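Local coordinates for hypothetical sugar ABC-transporter sugar binding protein (Arthrobacter globiformis, PDB 7BVT) that probably serves as the solute-binding component of an ABC transporter, capturing cyclic alpha-maltosyl-1,6-maltose for uptake into the cell, at residues N64-N67 with S68-L71; T149-E153 with A154-P158; G262-M265 with V266-A270; S345-L348 with E349-S353. One frame throughout, in Å; residues are numbered along the deposited sequence.

Contact 1: N64-N67 with S68-L71; sequences NVPN and SDFL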
loop_
_atom_site.group_PDB
_atom_site.type_symbol
_atom_site.label_atom_id
_atom_site.label_comp_id
_atom_site.label_asym_id
_atom_site.label_seq_id
_atom_site.Cartn_x
_atom_site.Cartn_y
_atom_site.Cartn_z
ATOM N N ASN A 64 -1.085 21.772 -2.826
ATOM C CA ASN A 64 -0.195 20.684 -3.278
ATOM C C ASN A 64 1.232 21.002 -2.865
ATOM O O ASN A 64 1.679 22.154 -3.014
ATOM C CB ASN A 64 -0.270 20.469 -4.788
ATOM C CG ASN A 64 0.831 19.550 -5.265
ATOM O OD1 ASN A 64 1.995 19.966 -5.457
ATOM N ND2 ASN A 64 0.501 18.264 -5.325
ATOM N N VAL A 65 1.922 20.020 -2.322
ATOM C CA VAL A 65 3.375 20.002 -2.094
ATOM C C VAL A 65 3.876 18.756 -2.807
ATOM O O VAL A 65 3.346 17.666 -2.567
ATOM C CB VAL A 65 3.719 19.961 -0.594
ATOM C CG1 VAL A 65 5.203 19.868 -0.365
ATOM C CG2 VAL A 65 3.105 21.099 0.187
ATOM N N PRO A 66 4.869 18.853 -3.733
ATOM C CA PRO A 66 5.395 17.677 -4.414
ATOM C C PRO A 66 5.825 16.560 -3.451
ATOM O O PRO A 66 6.390 16.805 -2.403
ATOM C CB PRO A 66 6.576 18.220 -5.230
ATOM C CG PRO A 66 6.193 19.642 -5.460
ATOM C CD PRO A 66 5.565 20.088 -4.156
ATOM N N ASN A 67 5.488 15.346 -3.847
ATOM C CA ASN A 67 5.728 14.112 -3.068
ATOM C C ASN A 67 7.178 14.147 -2.592
ATOM O O ASN A 67 7.432 13.979 -1.379
ATOM C CB ASN A 67 5.337 12.864 -3.874
ATOM C CG ASN A 67 5.583 11.589 -3.088
ATOM O OD1 ASN A 67 6.737 11.215 -2.861
ATOM N ND2 ASN A 67 4.509 10.932 -2.652
ATOM N N SER A 68 8.124 14.389 -3.517
ATOM C CA SER A 68 9.570 14.305 -3.215
ATOM C C SER A 68 10.033 15.412 -2.266
ATOM O O SER A 68 11.092 15.202 -1.653
ATOM C CB SER A 68 10.406 14.316 -4.491
ATOM O OG SER A 68 10.093 15.460 -5.282
ATOM N N ASP A 69 9.293 16.514 -2.144
ATOM C CA ASP A 69 9.661 17.700 -1.321
ATOM C C ASP A 69 8.925 17.694 0.034
ATOM O O ASP A 69 9.162 18.556 0.837
ATOM C CB ASP A 69 9.307 18.981 -2.073
ATOM C CG ASP A 69 10.056 19.112 -3.400
ATOM O OD1 ASP A 69 11.202 18.664 -3.444
ATOM O OD2 ASP A 69 9.425 19.523 -4.398
ATOM N N PHE A 70 8.014 16.762 0.260
ATOM C CA PHE A 70 6.965 16.940 1.310
ATOM C C PHE A 70 7.578 16.846 2.710
ATOM O O PHE A 70 7.322 17.708 3.575
ATOM C CB PHE A 70 5.871 15.885 1.069
ATOM C CG PHE A 70 4.560 16.157 1.765
ATOM C CD1 PHE A 70 4.407 15.846 3.108
ATOM C CD2 PHE A 70 3.464 16.639 1.065
ATOM C CE1 PHE A 70 3.181 16.027 3.729
ATOM C CE2 PHE A 70 2.248 16.840 1.703
ATOM C CZ PHE A 70 2.122 16.555 3.049
ATOM N N LEU A 71 8.356 15.814 3.016
ATOM C CA LEU A 71 8.946 15.660 4.351
ATOM C C LEU A 71 9.913 16.815 4.609
ATOM O O LEU A 71 9.963 17.327 5.734
ATOM C CB LEU A 71 9.650 14.317 4.483
ATOM C CG LEU A 71 8.683 13.148 4.483
ATOM C CD1 LEU A 71 9.421 11.853 4.607
ATOM C CD2 LEU A 71 7.665 13.292 5.613
HETATM O O HOH W 1 8.947 13.628 0.974
#

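Contact 2: T149-E153 with A154-P158; sequences TLFAE and AGLDP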
loop_
_atom_site.group_PDB
_atom_site.type_symbol
_atom_site.label_atom_id
_atom_site.label_comp_id
_atom_site.label_asym_id
_atom_site.label_seq_id
_atom_site.Cartn_x
_atom_site.Cartn_y
_atom_site.Cartn_z
ATOM N N THR A 149 -4.005 -12.579 -23.225
ATOM C CA THR A 149 -3.617 -13.015 -24.593
ATOM C C THR A 149 -2.419 -13.967 -24.482
ATOM O O THR A 149 -2.424 -15.061 -25.115
ATOM C CB THR A 149 -3.263 -11.834 -25.491
ATOM O OG1 THR A 149 -4.487 -11.076 -25.458
ATOM C CG2 THR A 149 -2.807 -12.295 -26.872
ATOM N N LEU A 150 -1.429 -13.604 -23.661
ATOM C CA LEU A 150 -0.227 -14.458 -23.500
ATOM C C LEU A 150 -0.589 -15.772 -22.799
ATOM O O LEU A 150 -0.059 -16.823 -23.192
ATOM C CB LEU A 150 0.840 -13.695 -22.726
ATOM C CG LEU A 150 2.171 -14.440 -22.591
ATOM C CD1 LEU A 150 2.667 -14.888 -23.946
ATOM C CD2 LEU A 150 3.208 -13.566 -21.943
ATOM N N PHE A 151 -1.407 -15.742 -21.741
ATOM C CA PHE A 151 -1.947 -16.961 -21.096
ATOM C C PHE A 151 -2.586 -17.870 -22.144
ATOM O O PHE A 151 -2.298 -19.039 -22.200
ATOM C CB PHE A 151 -3.025 -16.659 -20.076
ATOM C CG PHE A 151 -2.557 -16.528 -18.644
ATOM C CD1 PHE A 151 -1.496 -15.709 -18.299
ATOM C CD2 PHE A 151 -3.237 -17.221 -17.677
ATOM C CE1 PHE A 151 -1.060 -15.674 -16.971
ATOM C CE2 PHE A 151 -2.855 -17.099 -16.343
ATOM C CZ PHE A 151 -1.780 -16.312 -16.021
ATOM N N ALA A 152 -3.401 -17.299 -23.025
ATOM C CA ALA A 152 -4.125 -18.109 -24.030
ATOM C C ALA A 152 -3.118 -18.685 -25.031
ATOM O O ALA A 152 -3.277 -19.869 -25.394
ATOM C CB ALA A 152 -5.198 -17.240 -24.663
ATOM N N GLU A 153 -2.134 -17.902 -25.452
ATOM C CA GLU A 153 -1.069 -18.332 -26.388
ATOM C C GLU A 153 -0.319 -19.524 -25.801
ATOM O O GLU A 153 0.083 -20.414 -26.570
ATOM C CB GLU A 153 -0.087 -17.225 -26.696
ATOM C CG GLU A 153 0.740 -17.523 -27.950
ATOM C CD GLU A 153 1.641 -16.392 -28.446
ATOM O OE1 GLU A 153 1.591 -15.282 -27.881
ATOM O OE2 GLU A 153 2.413 -16.646 -29.416
ATOM N N ALA A 154 -0.182 -19.570 -24.480
ATOM C CA ALA A 154 0.614 -20.623 -23.821
ATOM C C ALA A 154 -0.230 -21.860 -23.611
ATOM O O ALA A 154 0.289 -22.809 -23.029
ATOM C CB ALA A 154 1.180 -20.077 -22.518
ATOM N N GLY A 155 -1.528 -21.848 -23.926
ATOM C CA GLY A 155 -2.414 -22.990 -23.663
ATOM C C GLY A 155 -3.079 -22.935 -22.311
ATOM O O GLY A 155 -3.687 -23.946 -21.952
ATOM N N LEU A 156 -2.974 -21.794 -21.578
ATOM C CA LEU A 156 -3.767 -21.605 -20.338
ATOM C C LEU A 156 -5.150 -21.058 -20.651
ATOM O O LEU A 156 -5.315 -20.379 -21.688
ATOM C CB LEU A 156 -3.009 -20.652 -19.422
ATOM C CG LEU A 156 -1.556 -21.026 -19.165
ATOM C CD1 LEU A 156 -0.918 -19.994 -18.271
ATOM C CD2 LEU A 156 -1.508 -22.431 -18.567
ATOM N N ASP A 157 -6.065 -21.278 -19.735
ATOM C CA ASP A 157 -7.423 -20.661 -19.749
ATOM C C ASP A 157 -7.232 -19.190 -19.408
ATOM O O ASP A 157 -6.794 -18.849 -18.297
ATOM C CB ASP A 157 -8.365 -21.407 -18.818
ATOM C CG ASP A 157 -9.774 -20.852 -18.756
ATOM O OD1 ASP A 157 -9.998 -19.720 -19.252
ATOM O OD2 ASP A 157 -10.575 -21.489 -18.092
ATOM N N PRO A 158 -7.528 -18.251 -20.340
ATOM C CA PRO A 158 -7.322 -16.827 -20.072
ATOM C C PRO A 158 -8.229 -16.239 -18.973
ATOM O O PRO A 158 -7.950 -15.089 -18.599
ATOM C CB PRO A 158 -7.612 -16.207 -21.461
ATOM C CG PRO A 158 -8.673 -17.128 -22.012
ATOM C CD PRO A 158 -8.132 -18.499 -21.675
HETATM O O HOH W 2 -5.570 -21.226 -24.158
#

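Contact 3: G262-M265 with V266-A270; sequences GSWM and VGIWA. With GLC (alpha-D-glucopyranose), chain B; GLC (alpha-D-glucopyranose), chain C.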
loop_
_atom_site.group_PDB
_atom_site.type_symbol
_atom_site.label_atom_id
_atom_site.label_comp_id
_atom_site.label_asym_id
_atom_site.label_seq_id
_atom_site.Cartn_x
_atom_site.Cartn_y
_atom_site.Cartn_z
ATOM N N GLY A 262 -0.170 -2.870 -7.984
ATOM C CA GLY A 262 -1.060 -2.089 -7.126
ATOM C C GLY A 262 -2.365 -1.792 -7.785
ATOM O O GLY A 262 -2.462 -1.804 -9.020
ATOM N N SER A 263 -3.397 -1.580 -6.980
ATOM C CA SER A 263 -4.787 -1.388 -7.437
ATOM C C SER A 263 -4.849 -0.143 -8.335
ATOM O O SER A 263 -5.748 -0.098 -9.199
ATOM C CB SER A 263 -5.755 -1.286 -6.261
ATOM O OG SER A 263 -5.285 -0.302 -5.364
ATOM N N TRP A 264 -3.959 0.834 -8.153
ATOM C CA TRP A 264 -3.950 2.046 -9.012
ATOM C C TRP A 264 -3.768 1.661 -10.482
ATOM O O TRP A 264 -4.198 2.451 -11.335
ATOM C CB TRP A 264 -2.888 3.040 -8.546
ATOM C CG TRP A 264 -1.500 2.497 -8.569
ATOM C CD1 TRP A 264 -0.651 2.498 -9.634
ATOM C CD2 TRP A 264 -0.782 1.865 -7.499
ATOM N NE1 TRP A 264 0.534 1.902 -9.312
ATOM C CE2 TRP A 264 0.488 1.499 -8.007
ATOM C CE3 TRP A 264 -1.087 1.556 -6.172
ATOM C CZ2 TRP A 264 1.449 0.836 -7.237
ATOM C CZ3 TRP A 264 -0.112 0.949 -5.411
ATOM C CH2 TRP A 264 1.132 0.615 -5.920
ATOM N N MET A 265 -3.099 0.542 -10.789
ATOM C CA MET A 265 -2.873 0.150 -12.205
ATOM C C MET A 265 -4.189 -0.191 -12.882
ATOM O O MET A 265 -4.223 -0.130 -14.139
ATOM C CB MET A 265 -1.940 -1.060 -12.296
ATOM C CG MET A 265 -0.554 -0.743 -11.852
ATOM S SD MET A 265 0.218 0.627 -12.734
ATOM C CE MET A 265 0.276 -0.053 -14.394
ATOM N N VAL A 266 -5.216 -0.624 -12.163
ATOM C CA VAL A 266 -6.514 -0.979 -12.818
ATOM C C VAL A 266 -7.018 0.286 -13.494
ATOM O O VAL A 266 -7.509 0.201 -14.642
ATOM C CB VAL A 266 -7.535 -1.550 -11.837
ATOM C CG1 VAL A 266 -8.906 -1.741 -12.513
ATOM C CG2 VAL A 266 -7.032 -2.841 -11.233
ATOM N N GLY A 267 -6.917 1.409 -12.793
ATOM C CA GLY A 267 -7.425 2.706 -13.264
ATOM C C GLY A 267 -6.600 3.210 -14.431
ATOM O O GLY A 267 -7.192 3.615 -15.444
ATOM N N ILE A 268 -5.282 3.237 -14.279
ATOM C CA ILE A 268 -4.337 3.677 -15.338
ATOM C C ILE A 268 -4.592 2.860 -16.609
ATOM O O ILE A 268 -4.788 3.469 -17.674
ATOM C CB ILE A 268 -2.894 3.578 -14.833
ATOM C CG1 ILE A 268 -2.662 4.560 -13.683
ATOM C CG2 ILE A 268 -1.915 3.791 -15.978
ATOM C CD1 ILE A 268 -1.525 4.189 -12.804
ATOM N N TRP A 269 -4.717 1.543 -16.504
ATOM C CA TRP A 269 -4.893 0.655 -17.686
ATOM C C TRP A 269 -6.342 0.516 -18.167
ATOM O O TRP A 269 -6.515 0.230 -19.371
ATOM C CB TRP A 269 -4.293 -0.712 -17.384
ATOM C CG TRP A 269 -2.802 -0.696 -17.478
ATOM C CD1 TRP A 269 -1.984 0.361 -17.726
ATOM C CD2 TRP A 269 -1.944 -1.822 -17.254
ATOM N NE1 TRP A 269 -0.673 -0.028 -17.704
ATOM C CE2 TRP A 269 -0.619 -1.367 -17.407
ATOM C CE3 TRP A 269 -2.192 -3.160 -16.958
ATOM C CZ2 TRP A 269 0.471 -2.212 -17.279
ATOM C CZ3 TRP A 269 -1.109 -4.001 -16.819
ATOM C CH2 TRP A 269 0.191 -3.527 -16.979
ATOM N N ALA A 270 -7.355 0.570 -17.305
ATOM C CA ALA A 270 -8.742 0.280 -17.754
ATOM C C ALA A 270 -9.110 1.322 -18.819
ATOM O O ALA A 270 -9.921 0.998 -19.690
ATOM C CB ALA A 270 -9.729 0.208 -16.603
HETATM C C1 GLC B . 2.088 5.758 -7.800
HETATM C C2 GLC B . 0.788 5.372 -7.074
HETATM C C3 GLC B . 1.043 5.213 -5.577
HETATM C C4 GLC B . 2.219 4.286 -5.298
HETATM C C5 GLC B . 3.452 4.774 -6.049
HETATM C C6 GLC B . 4.653 3.894 -5.898
HETATM O O1 GLC B . 2.577 7.104 -7.551
HETATM O O2 GLC B . -0.369 6.247 -7.311
HETATM O O3 GLC B . -0.128 4.714 -4.969
HETATM O O4 GLC B . 2.574 4.198 -3.878
HETATM O O5 GLC B . 3.118 4.826 -7.452
HETATM O O6 GLC B . 5.735 4.271 -6.824
HETATM C C1 GLC C . 2.272 2.871 -3.405
HETATM C C2 GLC C . 1.713 2.950 -2.019
HETATM C C3 GLC C . 2.812 3.223 -1.023
HETATM C C4 GLC C . 3.897 2.150 -1.204
HETATM C C5 GLC C . 4.453 2.224 -2.620
HETATM C C6 GLC C . 5.519 1.136 -2.842
HETATM O O2 GLC C . 0.644 3.879 -2.037
HETATM O O3 GLC C . 2.253 3.235 0.302
HETATM O O4 GLC C . 4.985 2.349 -0.321
HETATM O O5 GLC C . 3.400 1.957 -3.513
HETATM O O6 GLC C . 6.329 1.537 -3.943
HETATM O O HOH W 3 -7.642 1.907 -9.627
#

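Contact 4: S345-L348 with E349-S353; sequences SAYL and EWVES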
loop_
_atom_site.group_PDB
_atom_site.type_symbol
_atom_site.label_atom_id
_atom_site.label_comp_id
_atom_site.label_asym_id
_atom_site.label_seq_id
_atom_site.Cartn_x
_atom_site.Cartn_y
_atom_site.Cartn_z
ATOM N N SER A 345 -23.242 -3.110 -0.844
ATOM C CA SER A 345 -23.921 -3.373 -2.144
ATOM C C SER A 345 -23.770 -2.189 -3.096
ATOM O O SER A 345 -23.414 -2.409 -4.247
ATOM C CB SER A 345 -25.383 -3.682 -1.913
ATOM O OG SER A 345 -25.477 -4.942 -1.286
ATOM N N ALA A 346 -24.032 -0.975 -2.640
ATOM C CA ALA A 346 -23.906 0.233 -3.479
ATOM C C ALA A 346 -22.568 0.173 -4.199
ATOM O O ALA A 346 -22.576 0.160 -5.449
ATOM C CB ALA A 346 -24.011 1.489 -2.667
ATOM N N TYR A 347 -21.465 0.153 -3.437
ATOM C CA TYR A 347 -20.099 0.358 -3.996
ATOM C C TYR A 347 -19.774 -0.854 -4.853
ATOM O O TYR A 347 -19.238 -0.635 -5.947
ATOM C CB TYR A 347 -19.059 0.567 -2.886
ATOM C CG TYR A 347 -17.641 0.641 -3.361
ATOM C CD1 TYR A 347 -17.179 1.726 -4.073
ATOM C CD2 TYR A 347 -16.753 -0.413 -3.122
ATOM C CE1 TYR A 347 -15.893 1.785 -4.578
ATOM C CE2 TYR A 347 -15.454 -0.361 -3.587
ATOM C CZ TYR A 347 -15.016 0.742 -4.300
ATOM O OH TYR A 347 -13.759 0.751 -4.781
ATOM N N LEU A 348 -20.041 -2.052 -4.366
ATOM C CA LEU A 348 -19.716 -3.318 -5.069
ATOM C C LEU A 348 -20.451 -3.379 -6.411
ATOM O O LEU A 348 -19.839 -3.844 -7.380
ATOM C CB LEU A 348 -20.014 -4.520 -4.175
ATOM C CG LEU A 348 -19.034 -4.661 -3.008
ATOM C CD1 LEU A 348 -19.522 -5.669 -1.996
ATOM C CD2 LEU A 348 -17.642 -5.005 -3.496
ATOM N N GLU A 349 -21.685 -2.878 -6.476
ATOM C CA GLU A 349 -22.511 -2.966 -7.715
ATOM C C GLU A 349 -21.905 -2.055 -8.768
ATOM O O GLU A 349 -21.730 -2.439 -9.937
ATOM C CB GLU A 349 -23.952 -2.557 -7.424
ATOM C CG GLU A 349 -24.742 -3.682 -6.792
ATOM C CD GLU A 349 -26.236 -3.421 -6.764
ATOM O OE1 GLU A 349 -26.708 -2.667 -7.656
ATOM O OE2 GLU A 349 -26.912 -3.961 -5.846
ATOM N N TRP A 350 -21.546 -0.887 -8.315
ATOM C CA TRP A 350 -20.790 0.102 -9.103
ATOM C C TRP A 350 -19.464 -0.477 -9.602
ATOM O O TRP A 350 -19.042 -0.241 -10.774
ATOM C CB TRP A 350 -20.557 1.298 -8.219
ATOM C CG TRP A 350 -20.009 2.362 -9.077
ATOM C CD1 TRP A 350 -20.736 3.181 -9.895
ATOM C CD2 TRP A 350 -18.624 2.606 -9.330
ATOM N NE1 TRP A 350 -19.878 3.984 -10.592
ATOM C CE2 TRP A 350 -18.581 3.641 -10.282
ATOM C CE3 TRP A 350 -17.422 2.062 -8.843
ATOM C CZ2 TRP A 350 -17.375 4.184 -10.708
ATOM C CZ3 TRP A 350 -16.227 2.568 -9.311
ATOM C CH2 TRP A 350 -16.211 3.614 -10.227
ATOM N N VAL A 351 -18.736 -1.156 -8.729
ATOM C CA VAL A 351 -17.443 -1.733 -9.196
ATOM C C VAL A 351 -17.743 -2.739 -10.321
ATOM O O VAL A 351 -17.050 -2.687 -11.340
ATOM C CB VAL A 351 -16.644 -2.341 -8.041
ATOM C CG1 VAL A 351 -15.473 -3.173 -8.566
ATOM C CG2 VAL A 351 -16.132 -1.246 -7.135
ATOM N N GLU A 352 -18.758 -3.571 -10.137
ATOM C CA GLU A 352 -19.158 -4.630 -11.101
ATOM C C GLU A 352 -19.593 -3.995 -12.430
ATOM O O GLU A 352 -19.204 -4.525 -13.481
ATOM C CB GLU A 352 -20.250 -5.514 -10.486
ATOM C CG GLU A 352 -20.524 -6.784 -11.283
ATOM C CD GLU A 352 -19.307 -7.523 -11.836
ATOM O OE1 GLU A 352 -18.360 -7.813 -11.058
ATOM O OE2 GLU A 352 -19.296 -7.805 -13.052
ATOM N N SER A 353 -20.295 -2.865 -12.399
ATOM C CA SER A 353 -20.853 -2.187 -13.597
ATOM C C SER A 353 -19.766 -1.365 -14.296
ATOM O O SER A 353 -19.811 -1.266 -15.516
ATOM C CB SER A 353 -22.064 -1.324 -13.246
ATOM O OG SER A 353 -21.643 -0.023 -12.827
#

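Contact 1: N64-N67 with S68-L71
The Phe70 ring has the carbonyl oxygen of Val65 at its edge, in the plane of the ring, with Phe70 CD2 3.8 Å from Val65 O. Val65 itself comes in obliquely, its CB 3.7 Å from Phe70 CD2, and its CG1 branch reaches back to the Phe70 backbone at CA. The two side chains cross at about a right angle. With CG anti to the backbone N (chi1 -163°), the phenyl group is brought against this valine, and both residues rest on Trp33 of strand 28-34. The ring of Trp93 meets Phe70 as well, its plane turned by about 35°. The contact is the turn between strand 58-64 and helix 70-80, the first half of a beta-alpha-beta crossover from strand 58-64 to strand 86-90, both parallel to strand 28-34. Two overlapping type I turns reverse the chain here: Asp69 N donates to Pro66 O at 2.9 Å, and Phe70 N to Asn67 O at 3.3 Å. A water continues the ladder, donating a hydrogen bond to Asn67 O at 2.8 Å and accepting one from Leu71 N at 3.0 Å. On the more exposed flank, the Asp69 side chain crosses the proline ring at a slant, OD2 being 3.2 Å from Pro66 CB, while the side chain of Asn67 is about 7 Å from a bound glucose.

Contact 2: T149-E153 with A154-P158
Phe151, Ala154 and Leu156 close the end of helix 148-153 in a Schellman motif. Its two bonds run back into the last turn: Leu156 N to Phe151 O at 2.9 Å, and Gly155 N to Ala152 O at 3.0 Å. Gly155 takes a positive phi of 90°, where a side chain would be jammed against the preceding carbonyl oxygen. The reversal sets Leu156 beside Phe151, the hydrophobic pairing known from this kind of helix end. Leu156 CD1 sits over one face of the phenyl ring, offset toward the rim and 3.9 Å from the centroid, while Asp157 O lies at the ring edge near its plane. The leucine gets there with CG beside the backbone N (chi1 -52°), its CB resting 3.3 Å from Phe151 O. Ala154 packs its methyl against the turn above it, CB 3.5 Å from Leu150 O, and its N-H is shared weakly between the carbonyls of Leu150 and Phe151. All three side chains lean on Ile175 of helix 165-179, and the Phe151 ring also meets that of Tyr146. On the outer side a water donates to both Ala152 O and Leu156 O, the latter at 2.6 Å.

Contact 3: G262-M265 with V266-A270
Met265 and Trp269 form one tight part of this helical turn. The chain of Met265, bent at chi2 and chi3 (-56° and -63°), curls back to lay its methyl over one face of the indole: CE is 3.4 Å from Trp269 CE2 and 3.7 Å from the centroid of the five-membered ring. The methyl makes the CH-pi contact, and SD stands farther off above the same face, 5.3 Å from that centroid, in a Met-aromatic contact. Underneath, Trp269 N bonds to Met265 O at 2.9 Å, and Phe275 also meets the Trp269 ring edge-to-face. Trp264 is closely packed too, sandwiched between backbone and sugar: the CA of Gly262 lies under one face, 3.5 Å from its plane, and C2 of the chain B glucose covers the opposite face at 3.8 Å, while CH2 reaches C1 of the chain C glucose. A serine in its place would probably leave the chain B glucose without its flat apolar support, take a contact from C1 of the chain C glucose and open a gap beside Gly262. The other flank is looser. Gly267 and Ile268 are exposed, a water donates to Ser263 O and weakly accepts from Gly267 N, and Ile268 CD1 meets the edge of the Trp264 ring, 3.7 Å from Trp264 CD1. An indole platform under a pyranose is characteristic of carbohydrate-binding sites, and here it belongs to the glycan pocket that also includes Asp90, Asn140 and Arg371.

Contact 4: S345-L348 with E349-S353
Tyr347 and Val351, one turn apart on helix 345-354, make the central side-chain contact, an i to i+4 CH-pi pair along an alpha-helix. Val351 CG2 lies over one face of the phenol ring, offset toward the rim: it is 3.8 Å from the centroid and 3.6 Å from Tyr347 CZ, and it reaches as far as the hydroxyl oxygen. The two side chains run past each other at a slant. With CG anti to its own N (chi1 174°), the tyrosine ring swings forward along the helix to meet the branch of Val351 that stands beside the backbone N. Around this pair comes the backbone ladder, in which Trp350 N donates to Ala346 O at 3.2 Å and Glu352 N donates to Leu348 O. On the exposed side the Glu349 chain, extended beyond CG, passes the preceding turn, CG 3.1 Å from Ser345 O, beside the bond that Glu349 N makes to the same oxygen. Further out, Pro336, Leu358 and Val362 touch the Tyr347 side chain, while Leu359 receives Leu348 and Val351, so the buried face of the helix is pressed against helix 359-363 and the loop before it. Trp350 points its indole to Lys330 in a cation-pi contact. Replacing Tyr347 by an alanine would probably strip Val351 CG2 of its aromatic cover and leave a gap facing Leu358 and Val362. Val351 CG2 also lies 3.4 Å from Tyr347 O, the oxygen that accepts from Val351 N at 2.9 Å.

The contacts follow one another along the chain without interleaving, and none touches another. Contact 1 opens helix 70-80 after strand 58-64, in the parallel part of the mixed sheet; contact 2 ends helix 148-153, which directly follows strand 140-147, and contact 3 begins helix 264-271 after strand 258-262, the antiparallel partner of that strand. Contacts 3 and 4 are closest, their centres about 17 Å apart, and both lean on helix 359-363. Contacts 1 and 2 are farthest, at about 42 Å between centres. Contacts 1 and 3 approach the bound sugar from different parts of the fold, consistent with a two-lobed solute-binding protein, whereas contacts 2 and 4 are peripheral packing.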